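Local coordinates for alkylhalidase CmlS (PDB 3I3L), which acts as a flavin-dependent halogenase in chloramphenicol biosynthesis and carries an FAD cofactor bound covalently through an aspartate, at residues 464-467 against 468-472; 220-224 against 225-229; 441-444 against 445-449; 239-242 against 243-247. All coordinates share one frame; numbering follows the deposited sequence.

Contact 1: residues 464-467 against 468-472; sequences SDLT and KRLNS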
ATOM      1  N   SER A 464      14.775   6.946  21.194  1.00 37.48           N
ATOM      2  CA  SER A 464      15.033   7.433  22.554  1.00 38.50           C
ATOM      3  C   SER A 464      13.878   8.329  23.012  1.00 38.79           C
ATOM      4  O   SER A 464      13.523   8.342  24.181  1.00 37.59           O
ATOM      5  CB  SER A 464      16.352   8.230  22.628  1.00 38.93           C
ATOM      6  OG  SER A 464      17.461   7.395  22.292  1.00 39.60           O
ATOM      7  N   ASP A 465      13.279   9.071  22.080  1.00 38.87           N
ATOM      8  CA  ASP A 465      12.147   9.917  22.461  1.00 41.41           C
ATOM      9  C   ASP A 465      10.910   9.059  22.825  1.00 40.86           C
ATOM     10  O   ASP A 465      10.215   9.328  23.812  1.00 39.42           O
ATOM     11  CB  ASP A 465      11.815  10.944  21.378  1.00 41.67           C
ATOM     12  CG  ASP A 465      10.813  11.970  21.865  1.00 47.56           C
ATOM     13  OD1 ASP A 465       9.729  12.100  21.240  1.00 48.31           O
ATOM     14  OD2 ASP A 465      11.105  12.634  22.902  1.00 51.33           O
ATOM     15  N   LEU A 466      10.687   7.998  22.041  1.00 39.97           N
ATOM     16  CA  LEU A 466       9.618   7.064  22.297  1.00 40.92           C
ATOM     17  C   LEU A 466       9.837   6.387  23.640  1.00 40.95           C
ATOM     18  O   LEU A 466       8.901   6.249  24.450  1.00 40.81           O
ATOM     19  CB  LEU A 466       9.578   6.015  21.206  1.00 40.96           C
ATOM     20  CG  LEU A 466       8.491   4.937  21.128  1.00 43.30           C
ATOM     21  CD1 LEU A 466       8.817   3.950  20.050  1.00 46.79           C
ATOM     22  CD2 LEU A 466       8.377   4.186  22.357  1.00 50.70           C
ATOM     23  N   THR A 467      11.072   5.957  23.872  1.00 40.13           N
ATOM     24  CA  THR A 467      11.429   5.276  25.136  1.00 39.82           C
ATOM     25  C   THR A 467      11.221   6.181  26.330  1.00 39.73           C
ATOM     26  O   THR A 467      10.706   5.766  27.347  1.00 40.22           O
ATOM     27  CB  THR A 467      12.903   4.793  25.106  1.00 39.72           C
ATOM     28  OG1 THR A 467      13.038   3.703  24.179  1.00 37.01           O
ATOM     29  CG2 THR A 467      13.357   4.341  26.499  1.00 42.06           C
ATOM     30  N   LYS A 468      11.658   7.423  26.195  1.00 41.29           N
ATOM     31  CA  LYS A 468      11.433   8.452  27.189  1.00 42.51           C
ATOM     32  C   LYS A 468       9.946   8.718  27.473  1.00 41.39           C
ATOM     33  O   LYS A 468       9.578   8.988  28.621  1.00 42.79           O
ATOM     34  CB  LYS A 468      12.155   9.745  26.782  1.00 42.70           C
ATOM     35  CG  LYS A 468      11.707  10.984  27.534  1.00 47.92           C
ATOM     36  CD  LYS A 468      12.861  11.837  28.044  1.00 53.63           C
ATOM     37  CE  LYS A 468      13.062  11.573  29.563  1.00 56.24           C
ATOM     38  NZ  LYS A 468      14.149  12.349  30.251  1.00 56.87           N
ATOM     39  N   ARG A 469       9.094   8.660  26.459  1.00 40.59           N
ATOM     40  CA  ARG A 469       7.675   9.001  26.669  1.00 39.06           C
ATOM     41  C   ARG A 469       6.976   7.865  27.407  1.00 37.62           C
ATOM     42  O   ARG A 469       6.269   8.091  28.403  1.00 36.15           O
ATOM     43  CB  ARG A 469       6.961   9.333  25.373  1.00 39.46           C
ATOM     44  CG  ARG A 469       7.284  10.676  24.795  1.00 42.07           C
ATOM     45  CD  ARG A 469       6.943  10.627  23.308  1.00 49.24           C
ATOM     46  NE  ARG A 469       7.130  11.906  22.627  1.00 48.85           N
ATOM     47  CZ  ARG A 469       6.188  12.840  22.502  1.00 53.91           C
ATOM     48  NH1 ARG A 469       4.959  12.661  23.009  1.00 52.56           N
ATOM     49  NH2 ARG A 469       6.474  13.973  21.866  1.00 54.38           N
ATOM     50  N   LEU A 470       7.206   6.640  26.947  1.00 36.62           N
ATOM     51  CA  LEU A 470       6.608   5.476  27.569  1.00 36.40           C
ATOM     52  C   LEU A 470       7.018   5.420  29.054  1.00 38.27           C
ATOM     53  O   LEU A 470       6.186   5.123  29.935  1.00 36.69           O
ATOM     54  CB  LEU A 470       7.031   4.196  26.845  1.00 36.30           C
ATOM     55  CG  LEU A 470       6.379   3.946  25.471  1.00 37.78           C
ATOM     56  CD1 LEU A 470       7.073   2.888  24.721  1.00 36.81           C
ATOM     57  CD2 LEU A 470       4.905   3.527  25.655  1.00 39.98           C
ATOM     58  N   ASN A 471       8.291   5.720  29.335  1.00 40.00           N
ATOM     59  CA  ASN A 471       8.810   5.613  30.715  1.00 41.02           C
ATOM     60  C   ASN A 471       8.186   6.645  31.624  1.00 39.76           C
ATOM     61  O   ASN A 471       8.052   6.393  32.824  1.00 40.04           O
ATOM     62  CB  ASN A 471      10.363   5.676  30.770  1.00 42.94           C
ATOM     63  CG  ASN A 471      11.031   4.374  30.289  1.00 44.18           C
ATOM     64  OD1 ASN A 471      12.188   4.374  29.875  1.00 49.97           O
ATOM     65  ND2 ASN A 471      10.301   3.270  30.342  1.00 48.40           N
ATOM     66  N   SER A 472       7.760   7.772  31.045  1.00 37.52           N
ATOM     67  CA  SER A 472       7.181   8.851  31.827  1.00 37.57           C
ATOM     68  C   SER A 472       5.732   8.570  32.205  1.00 37.23           C
ATOM     69  O   SER A 472       5.111   9.375  32.897  1.00 37.76           O
ATOM     70  CB  SER A 472       7.239  10.187  31.077  1.00 37.33           C
ATOM     71  OG  SER A 472       6.261  10.195  30.064  1.00 35.17           O
TER
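Asp465 meets the guanidinium group of Arg469 at its edge: OD1 lies close to the guanidinium plane, 3.0 Å from NE, and the N-H...O angle is a nearly straight 168°. The carboxylate stands almost perpendicular to the guanidinium, the planes 85° apart, and NE approaches OD1 from above the carboxylate plane. This is an i to i+4 salt bridge near the C-terminal end of helix 456-471. It is single-pronged, since Arg469 NH2 stays 3.8 Å from Asp465 OD1. The short aspartate holds its carboxylate close to the helix, its CG anti to the backbone N (chi1 -170°). The long arginine can run back a full turn: its chain is extended from CG to NE and passes the Asp465 carbonyl, with Arg469 CG 3.4 Å from Asp465 O. Regular helical bonds lie beneath, among them Leu470 N to Leu466 O at 3.0 Å and Asn471 N to Thr467 O at 3.1 Å. Leu470 is buried, and a leucine suits its place because it packs on Thr552, Val555 and Met559 of helix 551-560. On the exposed side Thr467 and Asn471 lie alongside each other, Thr467 CG2 3.6 Å from Asn471 OD1, while Thr467 OG1 bonds back to Ile463 O. Where the helix ends, Ser472 OG donates to Arg469 O at 2.7 Å.

Contact 2: residues 220-224 against 225-229; sequences GDLKG and TTYSI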
ATOM      1  N   GLY A 220      26.427   5.298  -4.597  1.00 47.11           N
ATOM      2  CA  GLY A 220      26.387   4.952  -3.203  1.00 45.20           C
ATOM      3  C   GLY A 220      25.075   4.322  -2.852  1.00 44.39           C
ATOM      4  O   GLY A 220      24.455   3.654  -3.694  1.00 43.71           O
ATOM      5  N   ASP A 221      24.627   4.565  -1.620  1.00 42.99           N
ATOM      6  CA  ASP A 221      23.345   4.044  -1.174  1.00 42.02           C
ATOM      7  C   ASP A 221      22.149   4.518  -2.055  1.00 41.53           C
ATOM      8  O   ASP A 221      21.088   3.880  -2.077  1.00 41.83           O
ATOM      9  CB  ASP A 221      23.143   4.409   0.309  1.00 42.50           C
ATOM     10  CG  ASP A 221      24.053   3.567   1.274  1.00 45.11           C
ATOM     11  OD1 ASP A 221      24.538   2.492   0.883  1.00 41.81           O
ATOM     12  OD2 ASP A 221      24.274   3.996   2.435  1.00 49.29           O
ATOM     13  N   LEU A 222      22.322   5.634  -2.768  1.00 40.22           N
ATOM     14  CA  LEU A 222      21.260   6.207  -3.640  1.00 40.04           C
ATOM     15  C   LEU A 222      20.906   5.378  -4.904  1.00 39.52           C
ATOM     16  O   LEU A 222      19.850   5.586  -5.538  1.00 39.92           O
ATOM     17  CB  LEU A 222      21.591   7.674  -4.011  1.00 38.69           C
ATOM     18  CG  LEU A 222      21.351   8.707  -2.887  1.00 39.54           C
ATOM     19  CD1 LEU A 222      21.898  10.044  -3.258  1.00 40.78           C
ATOM     20  CD2 LEU A 222      19.876   8.849  -2.592  1.00 37.81           C
ATOM     21  N   LYS A 223      21.758   4.418  -5.261  1.00 38.79           N
ATOM     22  CA  LYS A 223      21.623   3.733  -6.532  1.00 39.78           C
ATOM     23  C   LYS A 223      20.331   2.870  -6.580  1.00 40.80           C
ATOM     24  O   LYS A 223      20.052   2.060  -5.659  1.00 39.40           O
ATOM     25  CB  LYS A 223      22.830   2.847  -6.791  1.00 42.34           C
ATOM     26  CG  LYS A 223      22.933   2.376  -8.262  1.00 47.02           C
ATOM     27  CD  LYS A 223      21.773   1.457  -8.698  1.00 53.27           C
ATOM     28  CE  LYS A 223      21.835   1.007 -10.188  1.00 55.57           C
ATOM     29  NZ  LYS A 223      23.265   0.564 -10.536  1.00 54.20           N
ATOM     30  N   GLY A 224      19.557   3.036  -7.651  1.00 38.29           N
ATOM     31  CA  GLY A 224      18.307   2.351  -7.749  1.00 38.58           C
ATOM     32  C   GLY A 224      17.120   2.950  -7.001  1.00 37.80           C
ATOM     33  O   GLY A 224      16.021   2.349  -6.999  1.00 39.04           O
ATOM     34  N   THR A 225      17.300   4.109  -6.364  1.00 37.69           N
ATOM     35  CA  THR A 225      16.224   4.684  -5.558  1.00 35.32           C
ATOM     36  C   THR A 225      15.182   5.264  -6.475  1.00 34.89           C
ATOM     37  O   THR A 225      15.513   5.745  -7.533  1.00 34.45           O
ATOM     38  CB  THR A 225      16.770   5.794  -4.593  1.00 36.66           C
ATOM     39  OG1 THR A 225      15.779   6.128  -3.625  1.00 34.28           O
ATOM     40  CG2 THR A 225      17.176   7.061  -5.347  1.00 34.37           C
ATOM     41  N   THR A 226      13.923   5.261  -6.032  1.00 35.47           N
ATOM     42  CA  THR A 226      12.816   5.938  -6.744  1.00 34.59           C
ATOM     43  C   THR A 226      12.729   7.416  -6.349  1.00 35.14           C
ATOM     44  O   THR A 226      12.513   7.720  -5.152  1.00 36.37           O
ATOM     45  CB  THR A 226      11.432   5.266  -6.461  1.00 36.48           C
ATOM     46  OG1 THR A 226      11.408   3.938  -7.015  1.00 36.84           O
ATOM     47  CG2 THR A 226      10.191   6.100  -7.064  1.00 32.44           C
ATOM     48  N   TYR A 227      12.836   8.336  -7.336  1.00 33.03           N
ATOM     49  CA  TYR A 227      12.798   9.787  -7.045  1.00 31.56           C
ATOM     50  C   TYR A 227      11.409  10.357  -7.259  1.00 31.93           C
ATOM     51  O   TYR A 227      10.778  10.104  -8.297  1.00 30.67           O
ATOM     52  CB  TYR A 227      13.752  10.544  -7.928  1.00 32.76           C
ATOM     53  CG  TYR A 227      15.192  10.282  -7.632  1.00 33.73           C
ATOM     54  CD1 TYR A 227      15.802  10.902  -6.549  1.00 33.88           C
ATOM     55  CD2 TYR A 227      15.954   9.408  -8.443  1.00 34.49           C
ATOM     56  CE1 TYR A 227      17.122  10.674  -6.263  1.00 36.38           C
ATOM     57  CE2 TYR A 227      17.283   9.203  -8.196  1.00 35.49           C
ATOM     58  CZ  TYR A 227      17.865   9.839  -7.092  1.00 40.29           C
ATOM     59  OH  TYR A 227      19.178   9.629  -6.778  1.00 42.26           O
ATOM     60  N   SER A 228      10.905  11.084  -6.249  1.00 31.49           N
ATOM     61  CA  SER A 228       9.649  11.852  -6.395  1.00 30.36           C
ATOM     62  C   SER A 228       9.980  13.307  -6.099  1.00 29.11           C
ATOM     63  O   SER A 228      10.584  13.615  -5.082  1.00 29.71           O
ATOM     64  CB  SER A 228       8.544  11.384  -5.453  1.00 29.65           C
ATOM     65  OG  SER A 228       8.310   9.984  -5.536  1.00 30.15           O
ATOM     66  N   ILE A 229       9.588  14.196  -7.003  1.00 28.87           N
ATOM     67  CA  ILE A 229      10.132  15.561  -7.022  1.00 27.50           C
ATOM     68  C   ILE A 229       9.036  16.548  -7.317  1.00 27.83           C
ATOM     69  O   ILE A 229       8.351  16.456  -8.329  1.00 26.97           O
ATOM     70  CB  ILE A 229      11.214  15.702  -8.093  1.00 29.01           C
ATOM     71  CG1 ILE A 229      12.275  14.610  -7.900  1.00 25.97           C
ATOM     72  CG2 ILE A 229      11.796  17.146  -8.133  1.00 26.16           C
ATOM     73  CD1 ILE A 229      13.485  14.689  -8.871  1.00 26.23           C
TER
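Leu222 and Thr225 meet through the leucine's carbonyl oxygen, which receives the N-H of Thr225 (Thr225 N to Leu222 O 3.1 Å) and is also crowded by the threonine side chain, Thr225 CG2 lying 3.1 Å from Leu222 O. The rotamer of Thr225 explains this. OG1 is turned anti to the backbone N (chi1 -167°), which leaves CG2 in the crowded position between the backbone N and the carbonyl carbon. The hydroxyl can then bond to Thr95 and Ser93 on strand 89-97, while the methyl faces Leu222 and Tyr227. Threonine suits the place because its hydroxyl has polar partners on that strand while its methyl packs on the Tyr227 ring.

Two overlapping beta turns, type I from Gly220 to Lys223 and type II from Leu222 to Thr225, here lead the chain into strand 226-231. Gly224 has the positive phi (81°) that the third residue of a type II turn requires, and a side chain there would press against the preceding carbonyl oxygen.

Tyr227, two residues along from Thr225, has CG anti to its carbonyl carbon (chi1 -69°), which swings the ring back toward the turn. Thr225 CG2 sits 3.3 Å above one ring face, toward the rim. The phenol oxygen ends near an apolar group, with Tyr227 OH 4.2 Å from Leu222 CB, and it is buried without a polar partner in the model. Thr226 between them points away from the turn, and its OG1 is hydrogen-bonded to OG of Ser65, an FAD-binding residue.

Contact 3: residues 441-444 against 445-449; sequences HQRP and ELSDD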
ATOM      1  N   HIS A 441      18.407  13.894   4.698  1.00 36.18           N
ATOM      2  CA  HIS A 441      19.850  13.939   4.376  1.00 37.11           C
ATOM      3  C   HIS A 441      20.514  15.043   5.202  1.00 39.14           C
ATOM      4  O   HIS A 441      19.890  16.063   5.568  1.00 38.99           O
ATOM      5  CB  HIS A 441      20.100  14.212   2.904  1.00 35.42           C
ATOM      6  CG  HIS A 441      19.596  13.143   1.979  1.00 37.23           C
ATOM      7  ND1 HIS A 441      20.052  13.008   0.679  1.00 32.12           N
ATOM      8  CD2 HIS A 441      18.669  12.159   2.164  1.00 36.62           C
ATOM      9  CE1 HIS A 441      19.439  11.984   0.107  1.00 34.21           C
ATOM     10  NE2 HIS A 441      18.602  11.444   0.993  1.00 36.86           N
ATOM     11  N   GLN A 442      21.797  14.853   5.486  1.00 41.57           N
ATOM     12  CA  GLN A 442      22.496  15.765   6.400  1.00 43.78           C
ATOM     13  C   GLN A 442      23.266  16.880   5.674  1.00 45.32           C
ATOM     14  O   GLN A 442      24.285  17.370   6.146  1.00 46.27           O
ATOM     15  CB  GLN A 442      23.383  14.956   7.330  1.00 43.56           C
ATOM     16  CG  GLN A 442      22.608  13.901   8.128  1.00 44.00           C
ATOM     17  CD  GLN A 442      21.608  14.529   9.081  1.00 46.69           C
ATOM     18  OE1 GLN A 442      20.389  14.490   8.846  1.00 44.71           O
ATOM     19  NE2 GLN A 442      22.106  15.127  10.146  1.00 45.21           N
ATOM     20  N   ARG A 443      22.759  17.258   4.508  1.00 46.33           N
ATOM     21  CA  ARG A 443      23.285  18.358   3.745  1.00 47.74           C
ATOM     22  C   ARG A 443      22.098  18.906   2.969  1.00 48.82           C
ATOM     23  O   ARG A 443      21.102  18.191   2.810  1.00 49.58           O
ATOM     24  CB  ARG A 443      24.390  17.849   2.788  1.00 48.08           C
ATOM     25  CG  ARG A 443      23.887  16.990   1.629  1.00 46.95           C
ATOM     26  CD  ARG A 443      24.972  16.082   1.078  1.00 48.51           C
ATOM     27  NE  ARG A 443      25.627  15.345   2.153  1.00 48.28           N
ATOM     28  CZ  ARG A 443      25.208  14.182   2.658  1.00 49.00           C
ATOM     29  NH1 ARG A 443      24.105  13.574   2.191  1.00 44.75           N
ATOM     30  NH2 ARG A 443      25.903  13.610   3.646  1.00 47.69           N
ATOM     31  N   PRO A 444      22.217  20.133   2.421  1.00 49.19           N
ATOM     32  CA  PRO A 444      21.070  20.831   1.802  1.00 48.91           C
ATOM     33  C   PRO A 444      20.640  20.258   0.463  1.00 47.51           C
ATOM     34  O   PRO A 444      19.506  20.477   0.036  1.00 45.13           O
ATOM     35  CB  PRO A 444      21.588  22.279   1.599  1.00 49.78           C
ATOM     36  CG  PRO A 444      23.012  22.310   2.265  1.00 50.98           C
ATOM     37  CD  PRO A 444      23.476  20.890   2.276  1.00 49.77           C
ATOM     38  N   GLU A 445      21.548  19.561  -0.207  1.00 48.34           N
ATOM     39  CA  GLU A 445      21.342  19.117  -1.593  1.00 48.77           C
ATOM     40  C   GLU A 445      21.647  17.625  -1.764  1.00 48.04           C
ATOM     41  O   GLU A 445      22.257  16.970  -0.898  1.00 47.17           O
ATOM     42  CB  GLU A 445      22.216  19.939  -2.554  1.00 50.22           C
ATOM     43  CG  GLU A 445      23.534  20.529  -1.917  1.00 55.50           C
ATOM     44  CD  GLU A 445      24.686  19.512  -1.818  1.00 59.83           C
ATOM     45  OE1 GLU A 445      25.281  19.367  -0.711  1.00 57.01           O
ATOM     46  OE2 GLU A 445      24.972  18.846  -2.854  1.00 62.80           O
ATOM     47  N   LEU A 446      21.218  17.098  -2.899  1.00 46.01           N
ATOM     48  CA  LEU A 446      21.289  15.684  -3.164  1.00 44.92           C
ATOM     49  C   LEU A 446      22.675  15.353  -3.732  1.00 46.01           C
ATOM     50  O   LEU A 446      23.127  15.989  -4.691  1.00 45.94           O
ATOM     51  CB  LEU A 446      20.187  15.322  -4.169  1.00 43.49           C
ATOM     52  CG  LEU A 446      19.940  13.848  -4.484  1.00 42.76           C
ATOM     53  CD1 LEU A 446      19.301  13.166  -3.329  1.00 31.29           C
ATOM     54  CD2 LEU A 446      19.096  13.739  -5.745  1.00 39.13           C
ATOM     55  N   SER A 447      23.341  14.352  -3.143  1.00 45.76           N
ATOM     56  CA  SER A 447      24.704  14.019  -3.484  1.00 45.91           C
ATOM     57  C   SER A 447      25.016  12.557  -3.176  1.00 47.32           C
ATOM     58  O   SER A 447      24.365  11.898  -2.304  1.00 46.39           O
ATOM     59  CB  SER A 447      25.662  14.920  -2.715  1.00 46.71           C
ATOM     60  OG  SER A 447      26.852  14.219  -2.450  1.00 48.05           O
ATOM     61  N   ASP A 448      26.039  12.055  -3.866  1.00 47.30           N
ATOM     62  CA  ASP A 448      26.504  10.692  -3.672  1.00 47.10           C
ATOM     63  C   ASP A 448      27.295  10.578  -2.368  1.00 46.49           C
ATOM     64  O   ASP A 448      27.733   9.502  -1.970  1.00 47.91           O
ATOM     65  CB  ASP A 448      27.312  10.237  -4.875  1.00 46.63           C
ATOM     66  CG  ASP A 448      27.034   8.794  -5.250  1.00 49.30           C
ATOM     67  OD1 ASP A 448      26.442   8.073  -4.418  1.00 51.41           O
ATOM     68  OD2 ASP A 448      27.438   8.359  -6.369  1.00 51.96           O
ATOM     69  N   ASP A 449      27.452  11.701  -1.694  1.00 47.41           N
ATOM     70  CA  ASP A 449      27.935  11.720  -0.311  1.00 47.84           C
ATOM     71  C   ASP A 449      27.017  10.944   0.617  1.00 47.10           C
ATOM     72  O   ASP A 449      27.447  10.475   1.685  1.00 48.88           O
ATOM     73  CB  ASP A 449      28.061  13.160   0.181  1.00 48.59           C
ATOM     74  CG  ASP A 449      29.397  13.800  -0.206  1.00 51.16           C
ATOM     75  OD1 ASP A 449      30.224  13.092  -0.803  1.00 54.62           O
ATOM     76  OD2 ASP A 449      29.623  14.996   0.099  1.00 49.69           O
TER
HETATM   77  O   HOH W   1      22.377  14.349  -0.225  1.00 42.75           O
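Arg443 folds across Glu445, Ser447 and Asp449 in the loop that joins helix 430-439 to helix 456-471. Its CB is 3.9 Å from Glu445 OE1, and its CG lies tightly against the backbone, 3.0 Å from Glu445 O. Arg443 CD, still beside Glu445 O, reaches Ser447 CB at 4.0 Å. A bend at chi3 (50°) then turns the head group so that Asp449 CB lies over one guanidinium face, 3.8 Å from Arg443 NE and toward the rim. The Asp449 carboxylate is well out of the guanidinium plane, so any attraction is probably of charge alone, with no N-H aimed at it. At the tip, Arg443 NH1 donates to a water at 3.1 Å and forms a salt bridge with Glu454. That water, in the plane of both the guanidinium and the His441 ring, lies 2.8 Å from His441 ND1, donates to Glu445 O at 2.7 Å and takes a weak bond from Ser447 N. It thus links His441 and Arg443 to the backbone of Glu445 and Ser447. Replacing Arg443 with an alanine would probably leave Glu454 without this charge partner and the water more loosely held. Leu446, apolar, sets CD1 obliquely against His441 CE1, while His441 NE2 bonds to Thr106. Beyond it serine makes an ST turn: Asp449 N donates to Ser447 OG at 2.7 Å, with an angle of 164°.

Contact 4: residues 239-242 against 243-247; sequences IPIK and DDLYS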
ATOM      1  N   ILE A 239      12.198   6.524 -12.207  1.00 29.28           N
ATOM      2  CA  ILE A 239      12.432   5.120 -11.819  1.00 29.05           C
ATOM      3  C   ILE A 239      13.464   4.433 -12.762  1.00 30.00           C
ATOM      4  O   ILE A 239      13.268   4.375 -13.983  1.00 26.87           O
ATOM      5  CB  ILE A 239      11.150   4.287 -11.886  1.00 29.48           C
ATOM      6  CG1 ILE A 239      10.000   4.921 -11.086  1.00 32.27           C
ATOM      7  CG2 ILE A 239      11.407   2.807 -11.472  1.00 28.43           C
ATOM      8  CD1 ILE A 239      10.451   5.356  -9.728  1.00 39.24           C
ATOM      9  N   PRO A 240      14.568   3.918 -12.185  1.00 30.76           N
ATOM     10  CA  PRO A 240      15.476   3.154 -13.046  1.00 32.31           C
ATOM     11  C   PRO A 240      14.921   1.745 -13.259  1.00 33.22           C
ATOM     12  O   PRO A 240      14.861   0.989 -12.334  1.00 34.32           O
ATOM     13  CB  PRO A 240      16.780   3.099 -12.241  1.00 31.88           C
ATOM     14  CG  PRO A 240      16.380   3.450 -10.756  1.00 31.09           C
ATOM     15  CD  PRO A 240      14.943   3.891 -10.754  1.00 29.73           C
ATOM     16  N   ILE A 241      14.479   1.421 -14.449  1.00 34.88           N
ATOM     17  CA  ILE A 241      14.009   0.095 -14.719  1.00 38.46           C
ATOM     18  C   ILE A 241      15.069  -0.757 -15.451  1.00 42.19           C
ATOM     19  O   ILE A 241      14.868  -1.949 -15.675  1.00 42.03           O
ATOM     20  CB  ILE A 241      12.701   0.083 -15.517  1.00 38.22           C
ATOM     21  CG1 ILE A 241      12.906   0.728 -16.863  1.00 38.66           C
ATOM     22  CG2 ILE A 241      11.565   0.791 -14.732  1.00 36.79           C
ATOM     23  CD1 ILE A 241      11.921   0.257 -17.861  1.00 38.32           C
ATOM     24  N   LYS A 242      16.191  -0.138 -15.802  1.00 45.60           N
ATOM     25  CA  LYS A 242      17.353  -0.887 -16.289  1.00 49.50           C
ATOM     26  C   LYS A 242      18.628  -0.196 -15.860  1.00 51.36           C
ATOM     27  O   LYS A 242      18.571   0.802 -15.121  1.00 52.14           O
ATOM     28  CB  LYS A 242      17.323  -1.062 -17.806  1.00 49.21           C
ATOM     29  CG  LYS A 242      16.696  -2.341 -18.226  1.00 52.56           C
ATOM     30  CD  LYS A 242      16.247  -2.287 -19.678  1.00 57.52           C
ATOM     31  CE  LYS A 242      15.518  -3.592 -20.075  1.00 60.51           C
ATOM     32  NZ  LYS A 242      14.464  -3.992 -19.071  1.00 61.94           N
ATOM     33  N   ASP A 243      19.762  -0.727 -16.329  1.00 53.09           N
ATOM     34  CA  ASP A 243      21.071  -0.095 -16.163  1.00 55.16           C
ATOM     35  C   ASP A 243      21.053   1.363 -16.661  1.00 55.46           C
ATOM     36  O   ASP A 243      21.514   2.294 -15.949  1.00 56.93           O
ATOM     37  CB  ASP A 243      22.148  -0.896 -16.920  1.00 56.34           C
ATOM     38  CG  ASP A 243      23.573  -0.309 -16.760  1.00 60.16           C
ATOM     39  OD1 ASP A 243      24.016  -0.043 -15.612  1.00 63.31           O
ATOM     40  OD2 ASP A 243      24.259  -0.135 -17.794  1.00 65.11           O
ATOM     41  N   ASP A 244      20.518   1.561 -17.866  1.00 53.92           N
ATOM     42  CA  ASP A 244      20.533   2.891 -18.467  1.00 53.49           C
ATOM     43  C   ASP A 244      19.127   3.394 -18.876  1.00 50.99           C
ATOM     44  O   ASP A 244      18.999   4.237 -19.782  1.00 51.61           O
ATOM     45  CB  ASP A 244      21.481   2.898 -19.676  1.00 54.78           C
ATOM     46  CG  ASP A 244      20.920   2.109 -20.872  1.00 58.51           C
ATOM     47  OD1 ASP A 244      20.280   1.029 -20.671  1.00 62.28           O
ATOM     48  OD2 ASP A 244      21.091   2.596 -22.015  1.00 61.82           O
ATOM     49  N   LEU A 245      18.088   2.880 -18.211  1.00 47.19           N
ATOM     50  CA  LEU A 245      16.732   3.184 -18.607  1.00 43.34           C
ATOM     51  C   LEU A 245      15.932   3.727 -17.444  1.00 40.54           C
ATOM     52  O   LEU A 245      15.778   3.081 -16.425  1.00 37.02           O
ATOM     53  CB  LEU A 245      16.048   1.954 -19.188  1.00 43.03           C
ATOM     54  CG  LEU A 245      15.321   2.140 -20.502  1.00 42.22           C
ATOM     55  CD1 LEU A 245      14.179   1.148 -20.609  1.00 45.55           C
ATOM     56  CD2 LEU A 245      14.805   3.541 -20.639  1.00 40.94           C
ATOM     57  N   TYR A 246      15.401   4.928 -17.626  1.00 38.48           N
ATOM     58  CA  TYR A 246      14.590   5.582 -16.593  1.00 34.68           C
ATOM     59  C   TYR A 246      13.183   5.851 -17.074  1.00 34.12           C
ATOM     60  O   TYR A 246      12.986   6.335 -18.184  1.00 33.41           O
ATOM     61  CB  TYR A 246      15.234   6.868 -16.118  1.00 32.74           C
ATOM     62  CG  TYR A 246      16.189   6.690 -14.954  1.00 32.97           C
ATOM     63  CD1 TYR A 246      17.482   6.249 -15.147  1.00 33.70           C
ATOM     64  CD2 TYR A 246      15.790   6.995 -13.652  1.00 34.16           C
ATOM     65  CE1 TYR A 246      18.362   6.155 -14.086  1.00 35.87           C
ATOM     66  CE2 TYR A 246      16.666   6.872 -12.580  1.00 35.27           C
ATOM     67  CZ  TYR A 246      17.956   6.433 -12.827  1.00 34.53           C
ATOM     68  OH  TYR A 246      18.831   6.296 -11.784  1.00 40.46           O
ATOM     69  N   SER A 247      12.214   5.460 -16.260  1.00 32.63           N
ATOM     70  CA  SER A 247      10.820   5.871 -16.457  1.00 31.89           C
ATOM     71  C   SER A 247      10.700   7.240 -15.785  1.00 30.62           C
ATOM     72  O   SER A 247      11.099   7.395 -14.622  1.00 29.15           O
ATOM     73  CB  SER A 247       9.875   4.894 -15.795  1.00 31.84           C
ATOM     74  OG  SER A 247       8.523   5.356 -15.874  1.00 33.63           O
TER
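Pro240 lies over one face of the Tyr246 ring, its CB 3.8 Å from the ring centroid and 21° off the ring normal, shifted toward the rim on the CZ side. The two side chains cross at a slant, and the contact is a CH-pi interaction in which the rigid proline ring offers the C-H of CB to the aromatic face. Replacing Tyr246 with a serine would probably leave Pro240 without this cover and open a gap beside Asp216 and Pro217, which the tyrosine also touches.

Beneath them runs the end of the beta hairpin formed by strands 234-240 and 245-253. Pro240 and Tyr246 are a non-hydrogen-bonded antiparallel pair, a place where proline's lack of an N-H costs no bond to the partner strand. Next to it Ile239 and Ser247 form a hydrogen-bonded pair, with Ile239 N to Ser247 O at 2.8 Å and Ser247 N to Ile239 O at 2.7 Å. Their side chains take the sheet face other than that of Pro240 and Tyr246; Ser247 OG bonds there to Trp237 NE1 and Glu64.

At the loop, Leu245 O accepts from Ile241 N at 2.9 Å. A weak second bond runs from Lys242 N to Leu245 O at 3.3 Å. Ile241 and Leu245 lie alongside each other pointing the same way, their CD1 methyls 3.7 Å apart. Ile241 CG1 sits between its backbone N and carbonyl carbon (chi1 62°), which directs the ethyl branch to the leucine. Lys242 also runs alongside Leu245, Lys242 CB lying 3.6 Å from Leu245 CB.

Contacts 2 and 4 belong to one sheet: strands 226-231 and 234-240 are neighbours, the centres are about 11 Å apart, and Gly224 CA of the turn packs 3.7 Å from Pro240 CG of the hairpin. Both come near the FAD, the side chains of Thr226 and Ile239 lying about 6 Å and 5 Å from it. Contact 3 also touches contact 2, with centres about 12 Å apart. Gly220 N is probably hydrogen-bonded to Asp448 OD1 at 2.8 Å, and Leu446 CD2 packs 3.7 Å from Tyr227 CE1. Contact 1 stands apart in the C-terminal domain, its centre about 33 Å from that of contact 2 and away from the cofactor.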